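PDB 2QG7: ethanolamine kinase Pv091845 from Plasmodium vivax, which probably catalyses the phosphorylation of ethanolamine, the first step from ethanolamine to phosphatidylethanolamine, as a member of the choline/ethanolamine kinase family. Local coordinates for residues 293-298 / 356-361; 362-367 / 408-413; 415-420 / 443-448; 422-427 / 436-441. One frame throughout, in Å; residues are numbered along the deposited sequence.

Contact 1: 293-298 / 356-361; sequences CHCDLL and CPMERA
Cys-293 and Cys-356 are joined by a backbone hydrogen bond. Cys-293 N donates to Cys-356 O at 3.0 Å, with an N-H...O angle of 158°. The other contacts across the two segments are mostly made by sulfur. Cys-293 SG lies 3.3 Å from Met-358 O and 3.4 Å from Glu-359 O, so it sits against the backbone where strand 356-359 passes into the next helix. Cys-295 SG has two sulfur neighbours. It is 3.7 Å from Met-358 SD and 4.1 Å from Cys-356 SG, too far for a disulfide. The Met-358 side chain is extended beyond CG (chi2 -171°), and this carries SD out to Cys-295.

The second shell holds the loop in shape. His-294 ND1 accepts from Asp-296 N at 3.2 Å, nearly in the ring plane. His-294 NE2 bonds to Ile-350 O, so both ring nitrogens are engaged. Leu-297 CD1 rests over one face of this imidazole, 3.6 Å above the plane. Asp-363 receives the N-H groups of His-294 and Cys-295. Glu-359, the N-cap of the helix that follows, is held by Ser-234 and Trp-237.

Asn-301 ND2 bonds to Asp-296 O. His-294, Asp-296 and Asn-301 fit the H-x-D-x-x-x-x-N pattern, consistent with a catalytic loop as in choline and aminoglycoside kinases, here following strand 290-293, which pairs antiparallel with 356-359.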
loop_
_atom_site.group_PDB
_atom_site.type_symbol
_atom_site.label_atom_id
_atom_site.label_comp_id
_atom_site.label_asym_id
_atom_site.label_seq_id
_atom_site.Cartn_x
_atom_site.Cartn_y
_atom_site.Cartn_z
ATOM N N CYS D 293 15.964 23.584 8.270
ATOM C CA CYS D 293 14.966 22.539 8.497
ATOM C C CYS D 293 15.610 21.207 8.880
ATOM O O CYS D 293 16.754 20.953 8.572
ATOM C CB CYS D 293 14.138 22.389 7.237
ATOM S SG CYS D 293 13.068 23.807 6.877
ATOM N N HIS D 294 14.874 20.362 9.590
ATOM C CA HIS D 294 15.309 18.982 9.806
ATOM C C HIS D 294 15.160 18.091 8.556
ATOM O O HIS D 294 16.104 17.357 8.171
ATOM C CB HIS D 294 14.571 18.375 10.980
ATOM C CG HIS D 294 15.066 17.001 11.339
ATOM N ND1 HIS D 294 14.727 15.870 10.616
ATOM C CD2 HIS D 294 15.864 16.578 12.345
ATOM C CE1 HIS D 294 15.300 14.815 11.162
ATOM N NE2 HIS D 294 15.992 15.215 12.214
ATOM N N CYS D 295 13.978 18.166 7.931
ATOM C CA CYS D 295 13.670 17.560 6.602
ATOM C C CYS D 295 13.229 16.098 6.587
ATOM O O CYS D 295 12.829 15.611 5.541
ATOM C CB CYS D 295 14.795 17.777 5.589
ATOM S SG CYS D 295 15.248 19.482 5.348
ATOM N N ASP D 296 13.322 15.428 7.743
ATOM C CA ASP D 296 12.990 14.024 7.912
ATOM C C ASP D 296 12.423 13.778 9.305
ATOM O O ASP D 296 12.851 12.911 10.077
ATOM C CB ASP D 296 14.205 13.130 7.620
ATOM C CG ASP D 296 13.810 11.697 7.377
ATOM O OD1 ASP D 296 12.619 11.432 7.007
ATOM O OD2 ASP D 296 14.675 10.821 7.593
ATOM N N LEU D 297 11.430 14.573 9.642
ATOM C CA LEU D 297 10.946 14.572 11.007
ATOM C C LEU D 297 9.865 13.528 11.204
ATOM O O LEU D 297 8.740 13.831 11.587
ATOM C CB LEU D 297 10.510 15.970 11.402
ATOM C CG LEU D 297 10.701 16.396 12.873
ATOM C CD1 LEU D 297 12.174 16.424 13.352
ATOM C CD2 LEU D 297 10.012 17.759 13.097
ATOM N N LEU D 298 10.230 12.281 10.923
ATOM C CA LEU D 298 9.395 11.120 11.266
ATOM C C LEU D 298 9.535 10.781 12.739
ATOM O O LEU D 298 10.475 11.202 13.382
ATOM C CB LEU D 298 9.705 9.897 10.375
ATOM C CG LEU D 298 11.100 9.604 9.803
ATOM C CD1 LEU D 298 11.966 8.867 10.794
ATOM C CD2 LEU D 298 10.983 8.780 8.543
ATOM N N CYS D 356 18.908 20.893 5.812
ATOM C CA CYS D 356 19.411 21.967 4.976
ATOM C C CYS D 356 18.395 23.080 4.993
ATOM O O CYS D 356 17.330 22.951 5.621
ATOM C CB CYS D 356 19.682 21.495 3.546
ATOM S SG CYS D 356 18.272 20.675 2.772
ATOM N N PRO D 357 18.758 24.223 4.408
ATOM C CA PRO D 357 17.843 25.370 4.376
ATOM C C PRO D 357 16.660 25.182 3.427
ATOM O O PRO D 357 16.839 25.044 2.249
ATOM C CB PRO D 357 18.754 26.521 3.945
ATOM C CG PRO D 357 20.193 25.988 4.127
ATOM C CD PRO D 357 20.093 24.556 3.866
ATOM N N MET D 358 15.453 25.163 3.962
ATOM C CA MET D 358 14.255 25.041 3.144
ATOM C C MET D 358 13.204 25.939 3.754
ATOM O O MET D 358 13.401 26.435 4.853
ATOM C CB MET D 358 13.737 23.592 3.189
ATOM C CG MET D 358 14.576 22.584 2.458
ATOM S SD MET D 358 13.820 20.944 2.321
ATOM C CE MET D 358 15.137 20.100 1.438
ATOM N N GLU D 359 12.076 26.088 3.062
ATOM C CA GLU D 359 10.872 26.696 3.581
ATOM C C GLU D 359 10.449 26.017 4.869
ATOM O O GLU D 359 10.398 24.799 4.944
ATOM C CB GLU D 359 9.751 26.572 2.554
ATOM C CG GLU D 359 9.920 27.432 1.288
ATOM C CD GLU D 359 10.716 26.778 0.177
ATOM O OE1 GLU D 359 11.471 25.789 0.441
ATOM O OE2 GLU D 359 10.596 27.237 -0.997
ATOM N N ARG D 360 10.119 26.818 5.876
ATOM C CA ARG D 360 9.708 26.325 7.172
ATOM C C ARG D 360 8.430 25.554 7.083
ATOM O O ARG D 360 8.147 24.704 7.950
ATOM C CB ARG D 360 9.589 27.465 8.210
ATOM C CG ARG D 360 8.618 28.596 7.856
ATOM C CD ARG D 360 8.075 29.307 9.083
ATOM N NE ARG D 360 7.007 30.274 8.764
ATOM C CZ ARG D 360 6.411 31.118 9.628
ATOM N NH1 ARG D 360 6.776 31.159 10.912
ATOM N NH2 ARG D 360 5.439 31.946 9.204
ATOM N N ALA D 361 7.640 25.851 6.057
ATOM C CA ALA D 361 6.334 25.222 5.880
ATOM C C ALA D 361 6.486 23.780 5.343
ATOM O O ALA D 361 5.686 22.907 5.700
ATOM C CB ALA D 361 5.471 26.040 4.994
#

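Contact 2: 362-367 / 408-413; sequences YDIANH and REIQPF
Tyr-362 and Ala-365 face Phe-413 and Ile-410 in the helical lobe of this kinase-like fold. Helix 360-369 packs here on the turn between helices 400-410 and 413-430. No hydrogen bond crosses the interface.

The Phe-413 ring lies against the backbone of helix 360-369. Tyr-362 N stands over one face of it, 3.5 Å from Phe-413 CD2. That same CD2 is 3.6 Å from Tyr-362 CB and comes near the plane of the tyrosine ring, at its edge. With CG trans to the backbone N (chi1 180°), the tyrosine ring projects toward Cys-416 and Ser-417 of helix 413-430.

Ala-365 CB points at the turn and touches both partners, 3.7 Å from Phe-413 CB and 3.4 Å from Ile-410 O. Ile-410 turns its CG2 branch to Ile-364, 4.1 Å from Ile-364 CB. Helix 384-395 also touches Ile-364 and Ile-410.

A salt bridge between Glu-409 and Arg-360 flanks this apolar core. Within the turn, Ile-410 O accepts from Phe-413 N at 3.1 Å, and the same oxygen lies in the plane of the Phe-413 ring, at its edge.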
loop_
_atom_site.group_PDB
_atom_site.type_symbol
_atom_site.label_atom_id
_atom_site.label_comp_id
_atom_site.label_asym_id
_atom_site.label_seq_id
_atom_site.Cartn_x
_atom_site.Cartn_y
_atom_site.Cartn_z
ATOM N N TYR D 362 7.526 23.530 4.533
ATOM C CA TYR D 362 7.895 22.159 4.183
ATOM C C TYR D 362 8.143 21.208 5.394
ATOM O O TYR D 362 7.619 20.087 5.422
ATOM C CB TYR D 362 9.094 22.143 3.271
ATOM C CG TYR D 362 9.478 20.755 2.911
ATOM C CD1 TYR D 362 8.835 20.075 1.856
ATOM C CD2 TYR D 362 10.475 20.085 3.634
ATOM C CE1 TYR D 362 9.197 18.770 1.513
ATOM C CE2 TYR D 362 10.826 18.756 3.320
ATOM C CZ TYR D 362 10.190 18.116 2.249
ATOM O OH TYR D 362 10.559 16.820 1.958
ATOM N N ASP D 363 8.934 21.666 6.371
ATOM C CA ASP D 363 9.282 20.862 7.525
ATOM C C ASP D 363 8.099 20.522 8.411
ATOM O O ASP D 363 8.058 19.450 8.999
ATOM C CB ASP D 363 10.364 21.568 8.335
ATOM C CG ASP D 363 11.400 20.611 8.929
ATOM O OD1 ASP D 363 11.477 19.417 8.500
ATOM O OD2 ASP D 363 12.143 21.085 9.820
ATOM N N ILE D 364 7.137 21.414 8.500
ATOM C CA ILE D 364 5.944 21.204 9.291
ATOM C C ILE D 364 4.936 20.261 8.596
ATOM O O ILE D 364 4.406 19.349 9.235
ATOM C CB ILE D 364 5.252 22.573 9.670
ATOM C CG1 ILE D 364 6.285 23.513 10.327
ATOM C CG2 ILE D 364 3.978 22.352 10.573
ATOM C CD1 ILE D 364 5.834 24.990 10.445
ATOM N N ALA D 365 4.680 20.487 7.312
ATOM C CA ALA D 365 3.781 19.649 6.522
ATOM C C ALA D 365 4.347 18.233 6.310
ATOM O O ALA D 365 3.596 17.254 6.323
ATOM C CB ALA D 365 3.453 20.325 5.179
ATOM N N ASN D 366 5.665 18.130 6.104
ATOM C CA ASN D 366 6.349 16.853 6.052
ATOM C C ASN D 366 6.193 16.109 7.371
ATOM O O ASN D 366 5.921 14.923 7.355
ATOM C CB ASN D 366 7.795 17.047 5.668
ATOM C CG ASN D 366 8.569 15.724 5.522
ATOM O OD1 ASN D 366 8.335 14.952 4.576
ATOM N ND2 ASN D 366 9.484 15.465 6.454
ATOM N N HIS D 367 6.265 16.800 8.501
ATOM C CA HIS D 367 6.073 16.203 9.789
ATOM C C HIS D 367 4.634 15.732 9.975
ATOM O O HIS D 367 4.363 14.695 10.584
ATOM C CB HIS D 367 6.458 17.193 10.902
ATOM C CG HIS D 367 6.210 16.660 12.285
ATOM N ND1 HIS D 367 6.809 15.513 12.756
ATOM C CD2 HIS D 367 5.409 17.098 13.284
ATOM C CE1 HIS D 367 6.396 15.265 13.986
ATOM N NE2 HIS D 367 5.539 16.206 14.332
ATOM N N ARG D 408 -2.551 28.155 6.562
ATOM C CA ARG D 408 -2.652 28.340 5.127
ATOM C C ARG D 408 -1.346 28.069 4.384
ATOM O O ARG D 408 -1.358 27.548 3.257
ATOM C CB ARG D 408 -3.094 29.796 4.815
ATOM C CG ARG D 408 -4.568 30.136 5.126
ATOM C CD ARG D 408 -5.425 30.062 3.862
ATOM N NE ARG D 408 -5.050 31.095 2.871
ATOM C CZ ARG D 408 -5.763 31.378 1.771
ATOM N NH1 ARG D 408 -5.346 32.330 0.936
ATOM N NH2 ARG D 408 -6.897 30.707 1.497
ATOM N N GLU D 409 -0.234 28.493 4.993
ATOM C CA GLU D 409 1.090 28.461 4.373
ATOM C C GLU D 409 1.604 27.040 4.147
ATOM O O GLU D 409 2.346 26.785 3.187
ATOM C CB GLU D 409 2.059 29.215 5.268
ATOM C CG GLU D 409 3.364 29.624 4.610
ATOM C CD GLU D 409 4.318 30.258 5.649
ATOM O OE1 GLU D 409 3.984 31.368 6.147
ATOM O OE2 GLU D 409 5.406 29.679 5.948
ATOM N N ILE D 410 1.226 26.120 5.048
ATOM C CA ILE D 410 1.812 24.761 5.051
ATOM C C ILE D 410 1.077 23.828 4.089
ATOM O O ILE D 410 1.572 22.747 3.743
ATOM C CB ILE D 410 1.875 24.105 6.471
ATOM C CG1 ILE D 410 0.476 23.890 7.051
ATOM C CG2 ILE D 410 2.740 24.934 7.403
ATOM C CD1 ILE D 410 0.413 22.848 8.159
ATOM N N GLN D 411 -0.080 24.292 3.634
ATOM C CA GLN D 411 -1.115 23.465 2.995
ATOM C C GLN D 411 -0.689 22.829 1.639
ATOM O O GLN D 411 -0.883 21.644 1.439
ATOM C CB GLN D 411 -2.425 24.276 2.924
ATOM C CG GLN D 411 -3.637 23.520 3.292
ATOM C CD GLN D 411 -3.637 23.018 4.686
ATOM O OE1 GLN D 411 -4.102 21.901 4.968
ATOM N NE2 GLN D 411 -3.159 23.850 5.597
ATOM N N PRO D 412 -0.066 23.597 0.733
ATOM C CA PRO D 412 0.444 22.931 -0.471
ATOM C C PRO D 412 1.759 22.128 -0.304
ATOM O O PRO D 412 2.204 21.485 -1.261
ATOM C CB PRO D 412 0.726 24.110 -1.408
ATOM C CG PRO D 412 1.026 25.278 -0.484
ATOM C CD PRO D 412 0.182 25.064 0.733
ATOM N N PHE D 413 2.420 22.216 0.854
ATOM C CA PHE D 413 3.689 21.518 1.079
ATOM C C PHE D 413 3.450 20.044 1.439
ATOM O O PHE D 413 4.386 19.240 1.409
ATOM C CB PHE D 413 4.533 22.207 2.170
ATOM C CG PHE D 413 5.149 23.491 1.726
ATOM C CD1 PHE D 413 4.426 24.689 1.793
ATOM C CD2 PHE D 413 6.454 23.515 1.228
ATOM C CE1 PHE D 413 4.988 25.848 1.391
ATOM C CE2 PHE D 413 7.045 24.713 0.805
ATOM C CZ PHE D 413 6.308 25.863 0.871
#

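Contact 3: 415-420 / 443-448; sequences ICSHIN and MTRLTA
The His-418 imidazole has Ala-448 CB on one face and Arg-445 NE at its edge. The methyl group sits over the ring centre, 3.5 Å from the centroid, in a CH-pi contact. Arg-445 NE donates to His-418 ND1 at 3.2 Å, with an N-H...N angle of 152°. The bond lies in both planes, although ring and guanidinium stand at about a right angle. It uses ND1 as an acceptor and helps to fix how the ring is turned. Phe-454 and Trp-378 also meet the imidazole, each edge-to-face.

The arginine chain bends at chi2 (-53°) and chi3, which curls the guanidinium back beside helix 415-420. Its NH1 reaches Ser-417 OG at 3.4 Å, a weak bond. That hydroxyl has a stronger partner in Asn-366 OD1. Arg-445 NH2 bonds to Tyr-441 OH, one turn earlier on its own helix, and has a long, weak ion pair with Glu-370. These partners, two of them weak, would help to accommodate the buried charge.

Side chains also touch the other backbone. His-418 CB is 3.3 Å from Arg-445 O, and Leu-446 CD2 is 4.1 Å from Ile-419 CA. The two helical segments run at 153° with axes 7.7 Å apart. Met-443, Thr-444 and Thr-447 pack on Asn-440 and Thr-447 of the second subunit. The arrangement is a tight antiparallel helix pair in the helical lobe, its second helix also at the dimer interface.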
loop_
_atom_site.group_PDB
_atom_site.type_symbol
_atom_site.label_atom_id
_atom_site.label_comp_id
_atom_site.label_asym_id
_atom_site.label_seq_id
_atom_site.Cartn_x
_atom_site.Cartn_y
_atom_site.Cartn_z
ATOM N N ILE D 415 1.623 17.967 -0.447
ATOM C CA ILE D 415 1.904 17.365 -1.751
ATOM C C ILE D 415 3.368 17.408 -2.140
ATOM O O ILE D 415 3.877 16.499 -2.795
ATOM C CB ILE D 415 1.092 18.029 -2.895
ATOM C CG1 ILE D 415 -0.425 17.823 -2.667
ATOM C CG2 ILE D 415 1.472 17.387 -4.252
ATOM C CD1 ILE D 415 -1.198 18.927 -3.382
ATOM N N CYS D 416 4.019 18.483 -1.772
ATOM C CA CYS D 416 5.457 18.654 -2.005
ATOM C C CYS D 416 6.310 17.562 -1.258
ATOM O O CYS D 416 7.266 16.993 -1.775
ATOM C CB CYS D 416 5.835 20.070 -1.531
ATOM S SG CYS D 416 7.526 20.444 -1.840
ATOM N N SER D 417 5.935 17.314 -0.018
ATOM C CA SER D 417 6.493 16.262 0.793
ATOM C C SER D 417 6.220 14.845 0.203
ATOM O O SER D 417 7.097 13.993 0.228
ATOM C CB SER D 417 5.857 16.383 2.179
ATOM O OG SER D 417 6.176 15.277 2.970
ATOM N N HIS D 418 5.016 14.612 -0.338
ATOM C CA HIS D 418 4.726 13.377 -1.091
ATOM C C HIS D 418 5.622 13.141 -2.312
ATOM O O HIS D 418 6.104 12.041 -2.529
ATOM C CB HIS D 418 3.257 13.345 -1.527
ATOM C CG HIS D 418 2.302 13.240 -0.396
ATOM N ND1 HIS D 418 2.468 12.333 0.632
ATOM C CD2 HIS D 418 1.163 13.921 -0.124
ATOM C CE1 HIS D 418 1.459 12.442 1.485
ATOM N NE2 HIS D 418 0.652 13.400 1.048
ATOM N N ILE D 419 5.807 14.167 -3.127
ATOM C CA ILE D 419 6.630 14.051 -4.297
ATOM C C ILE D 419 8.086 13.818 -3.946
ATOM O O ILE D 419 8.749 12.957 -4.530
ATOM C CB ILE D 419 6.443 15.278 -5.230
ATOM C CG1 ILE D 419 4.989 15.301 -5.732
ATOM C CG2 ILE D 419 7.442 15.234 -6.379
ATOM C CD1 ILE D 419 4.530 16.600 -6.470
ATOM N N ASN D 420 8.586 14.583 -2.988
ATOM C CA ASN D 420 9.954 14.429 -2.505
ATOM C C ASN D 420 10.258 12.999 -2.054
ATOM O O ASN D 420 11.259 12.414 -2.464
ATOM C CB ASN D 420 10.243 15.436 -1.357
ATOM C CG ASN D 420 11.696 15.400 -0.902
ATOM O OD1 ASN D 420 12.589 15.890 -1.586
ATOM N ND2 ASN D 420 11.937 14.785 0.245
ATOM N N MET D 443 5.593 4.587 -4.587
ATOM C CA MET D 443 4.393 4.672 -5.415
ATOM C C MET D 443 3.209 5.110 -4.611
ATOM O O MET D 443 2.378 5.817 -5.118
ATOM C CB MET D 443 4.086 3.313 -6.097
ATOM C CG MET D 443 5.086 2.918 -7.160
ATOM S SD MET D 443 5.210 4.182 -8.477
ATOM C CE MET D 443 3.568 4.103 -9.225
ATOM N N THR D 444 3.124 4.660 -3.367
ATOM C CA THR D 444 2.112 5.107 -2.437
ATOM C C THR D 444 2.220 6.612 -2.120
ATOM O O THR D 444 1.178 7.287 -2.077
ATOM C CB THR D 444 2.154 4.303 -1.111
ATOM O OG1 THR D 444 2.149 2.898 -1.401
ATOM C CG2 THR D 444 0.962 4.642 -0.219
ATOM N N ARG D 445 3.449 7.120 -1.910
ATOM C CA ARG D 445 3.670 8.567 -1.716
ATOM C C ARG D 445 3.280 9.363 -2.960
ATOM O O ARG D 445 2.631 10.376 -2.832
ATOM C CB ARG D 445 5.118 8.935 -1.313
ATOM C CG ARG D 445 5.625 8.358 -0.029
ATOM C CD ARG D 445 4.710 8.621 1.150
ATOM N NE ARG D 445 4.545 10.066 1.399
ATOM C CZ ARG D 445 5.348 10.803 2.170
ATOM N NH1 ARG D 445 5.077 12.077 2.314
ATOM N NH2 ARG D 445 6.410 10.280 2.809
ATOM N N LEU D 446 3.709 8.915 -4.141
ATOM C CA LEU D 446 3.352 9.550 -5.404
ATOM C C LEU D 446 1.868 9.527 -5.684
ATOM O O LEU D 446 1.374 10.472 -6.275
ATOM C CB LEU D 446 4.076 8.917 -6.579
ATOM C CG LEU D 446 5.560 9.298 -6.742
ATOM C CD1 LEU D 446 6.144 8.693 -8.035
ATOM C CD2 LEU D 446 5.831 10.835 -6.703
ATOM N N THR D 447 1.169 8.456 -5.275
ATOM C CA THR D 447 -0.284 8.339 -5.367
ATOM C C THR D 447 -0.931 9.409 -4.469
ATOM O O THR D 447 -1.910 10.050 -4.867
ATOM C CB THR D 447 -0.779 6.896 -4.956
ATOM O OG1 THR D 447 -0.200 5.906 -5.815
ATOM C CG2 THR D 447 -2.265 6.744 -5.053
ATOM N N ALA D 448 -0.406 9.546 -3.240
ATOM C CA ALA D 448 -0.857 10.556 -2.277
ATOM C C ALA D 448 -0.758 11.983 -2.805
ATOM O O ALA D 448 -1.565 12.807 -2.420
ATOM C CB ALA D 448 -0.122 10.422 -0.971
#

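Contact 4: 422-427 / 436-441; sequences GLWSLL and FDFINY
Phe-436 meets Ser-425 with its ring edge, with Phe-436 CE1 4.4 Å from Ser-425 OG. Phe-436 also turns its edge to Phe-438, with CD1 3.4 Å above that ring, toward its rim.

Phe-438 has the largest share of its segment. Its carbonyl O accepts from Ser-425 OG at 2.7 Å, in the carbonyl plane and on a lone pair, with a C=O...O angle of 116°. The serine OG is trans to its backbone N (chi1 -162°), which aims it at this oxygen. The Phe-438 ring turns its edge to the face of Trp-424 in an offset edge-to-face pair, planes at 71°. Here Phe-438 CE2 comes 3.8 Å from Trp-424 CH2. The indole also packs on Trp-421, Ile-120 and Ile-148.

Ile-439 meets Leu-426, whose CD2 is 3.8 Å from Ile-439 O. Ile-439 also packs on Thr-447 of the second subunit. Tyr-441 places its edge by the serine, with Tyr-441 CD2 3.5 Å from Ser-425 OG.

Three aromatic ring edges thus meet one buried serine where helices 413-430 and 438-448 come together beside their connecting loop, the closed end of a helical hairpin.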
loop_
_atom_site.group_PDB
_atom_site.type_symbol
_atom_site.label_atom_id
_atom_site.label_comp_id
_atom_site.label_asym_id
_atom_site.label_seq_id
_atom_site.Cartn_x
_atom_site.Cartn_y
_atom_site.Cartn_z
ATOM N N GLY D 422 8.344 10.254 -2.479
ATOM C CA GLY D 422 8.084 9.356 -3.593
ATOM C C GLY D 422 9.286 9.106 -4.488
ATOM O O GLY D 422 9.541 7.980 -4.844
ATOM N N LEU D 423 9.996 10.167 -4.880
ATOM C CA LEU D 423 11.079 10.061 -5.826
ATOM C C LEU D 423 12.315 9.554 -5.138
ATOM O O LEU D 423 13.083 8.811 -5.733
ATOM C CB LEU D 423 11.379 11.403 -6.465
ATOM C CG LEU D 423 10.338 12.155 -7.283
ATOM C CD1 LEU D 423 10.869 13.543 -7.649
ATOM C CD2 LEU D 423 9.840 11.347 -8.503
ATOM N N TRP D 424 12.527 9.961 -3.891
ATOM C CA TRP D 424 13.614 9.425 -3.093
ATOM C C TRP D 424 13.500 7.911 -2.959
ATOM O O TRP D 424 14.465 7.177 -3.157
ATOM C CB TRP D 424 13.591 10.067 -1.689
ATOM C CG TRP D 424 14.608 9.520 -0.759
ATOM C CD1 TRP D 424 15.920 9.907 -0.656
ATOM C CD2 TRP D 424 14.418 8.457 0.190
ATOM N NE1 TRP D 424 16.548 9.170 0.331
ATOM C CE2 TRP D 424 15.661 8.259 0.849
ATOM C CE3 TRP D 424 13.324 7.645 0.542
ATOM C CZ2 TRP D 424 15.840 7.279 1.833
ATOM C CZ3 TRP D 424 13.490 6.686 1.493
ATOM C CH2 TRP D 424 14.755 6.526 2.172
ATOM N N SER D 425 12.318 7.457 -2.578
ATOM C CA SER D 425 12.078 6.029 -2.372
ATOM C C SER D 425 12.216 5.182 -3.641
ATOM O O SER D 425 12.754 4.091 -3.617
ATOM C CB SER D 425 10.725 5.806 -1.740
ATOM O OG SER D 425 10.714 4.496 -1.195
ATOM N N LEU D 426 11.748 5.711 -4.751
ATOM C CA LEU D 426 11.927 5.039 -6.023
ATOM C C LEU D 426 13.413 4.922 -6.394
ATOM O O LEU D 426 13.840 3.863 -6.898
ATOM C CB LEU D 426 11.133 5.739 -7.134
ATOM C CG LEU D 426 9.625 5.507 -7.134
ATOM C CD1 LEU D 426 8.945 6.330 -8.256
ATOM C CD2 LEU D 426 9.235 4.005 -7.262
ATOM N N LEU D 427 14.188 5.996 -6.181
ATOM C CA LEU D 427 15.635 6.004 -6.448
ATOM C C LEU D 427 16.384 5.001 -5.625
ATOM O O LEU D 427 17.332 4.410 -6.084
ATOM C CB LEU D 427 16.238 7.369 -6.137
ATOM C CG LEU D 427 16.585 8.351 -7.253
ATOM C CD1 LEU D 427 17.118 9.654 -6.577
ATOM C CD2 LEU D 427 17.634 7.753 -8.180
ATOM N N PHE D 436 13.675 -2.868 2.887
ATOM C CA PHE D 436 12.538 -1.962 2.920
ATOM C C PHE D 436 11.873 -1.990 1.526
ATOM O O PHE D 436 12.555 -2.035 0.492
ATOM C CB PHE D 436 12.976 -0.534 3.350
ATOM C CG PHE D 436 11.831 0.448 3.482
ATOM C CD1 PHE D 436 11.543 1.341 2.449
ATOM C CD2 PHE D 436 11.027 0.461 4.632
ATOM C CE1 PHE D 436 10.486 2.210 2.535
ATOM C CE2 PHE D 436 9.959 1.351 4.740
ATOM C CZ PHE D 436 9.693 2.233 3.673
ATOM N N ASP D 437 10.542 -1.989 1.511
ATOM C CA ASP D 437 9.807 -1.976 0.258
ATOM C C ASP D 437 9.745 -0.556 -0.340
ATOM O O ASP D 437 8.694 0.069 -0.381
ATOM C CB ASP D 437 8.425 -2.579 0.486
ATOM C CG ASP D 437 7.752 -3.032 -0.802
ATOM O OD1 ASP D 437 6.641 -3.648 -0.653
ATOM O OD2 ASP D 437 8.290 -2.756 -1.926
ATOM N N PHE D 438 10.902 -0.100 -0.830
ATOM C CA PHE D 438 11.062 1.181 -1.487
ATOM C C PHE D 438 10.116 1.493 -2.651
ATOM O O PHE D 438 9.621 2.618 -2.744
ATOM C CB PHE D 438 12.501 1.342 -1.952
ATOM C CG PHE D 438 13.488 1.533 -0.829
ATOM C CD1 PHE D 438 14.445 0.558 -0.543
ATOM C CD2 PHE D 438 13.483 2.700 -0.056
ATOM C CE1 PHE D 438 15.389 0.733 0.511
ATOM C CE2 PHE D 438 14.406 2.887 0.997
ATOM C CZ PHE D 438 15.366 1.891 1.281
ATOM N N ILE D 439 9.890 0.537 -3.553
ATOM C CA ILE D 439 9.055 0.764 -4.751
ATOM C C ILE D 439 7.593 1.046 -4.400
ATOM O O ILE D 439 7.002 1.986 -4.915
ATOM C CB ILE D 439 9.093 -0.455 -5.710
ATOM C CG1 ILE D 439 10.545 -0.809 -6.092
ATOM C CG2 ILE D 439 8.142 -0.249 -6.914
ATOM C CD1 ILE D 439 11.334 0.294 -6.787
ATOM N N ASN D 440 7.019 0.195 -3.555
ATOM C CA ASN D 440 5.671 0.310 -3.136
ATOM C C ASN D 440 5.464 1.548 -2.258
ATOM O O ASN D 440 4.416 2.220 -2.353
ATOM C CB ASN D 440 5.260 -0.952 -2.351
ATOM C CG ASN D 440 4.717 -2.066 -3.260
ATOM O OD1 ASN D 440 5.215 -3.199 -3.258
ATOM N ND2 ASN D 440 3.695 -1.735 -4.040
ATOM N N TYR D 441 6.443 1.817 -1.384
ATOM C CA TYR D 441 6.366 2.983 -0.535
ATOM C C TYR D 441 6.463 4.229 -1.386
ATOM O O TYR D 441 5.724 5.161 -1.132
ATOM C CB TYR D 441 7.449 2.998 0.563
ATOM C CG TYR D 441 7.409 4.241 1.417
ATOM C CD1 TYR D 441 6.444 4.392 2.412
ATOM C CD2 TYR D 441 8.333 5.281 1.224
ATOM C CE1 TYR D 441 6.404 5.524 3.191
ATOM C CE2 TYR D 441 8.284 6.426 2.005
ATOM C CZ TYR D 441 7.331 6.534 2.996
ATOM O OH TYR D 441 7.273 7.682 3.791
#

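The four contacts lie in the helical lobe. Contacts 1, 2 and 3 come in series along the chain, and contact 4 is nested inside the loop closed by contact 3. Contacts 1 and 2 share helix 360-369, with centres about 10 Å apart. Leu-297 O to His-367 ND1 is a probable hydrogen bond between them. Contacts 2 and 3 have centres about 13 Å apart and touch. Contacts 3 and 4 are two levels of the hairpin formed by helices 413-430 and 438-448, centres about 10 Å apart, and both touch the second subunit. Continuous packing therefore runs from the probable catalytic loop of contact 1 to the dimer interface.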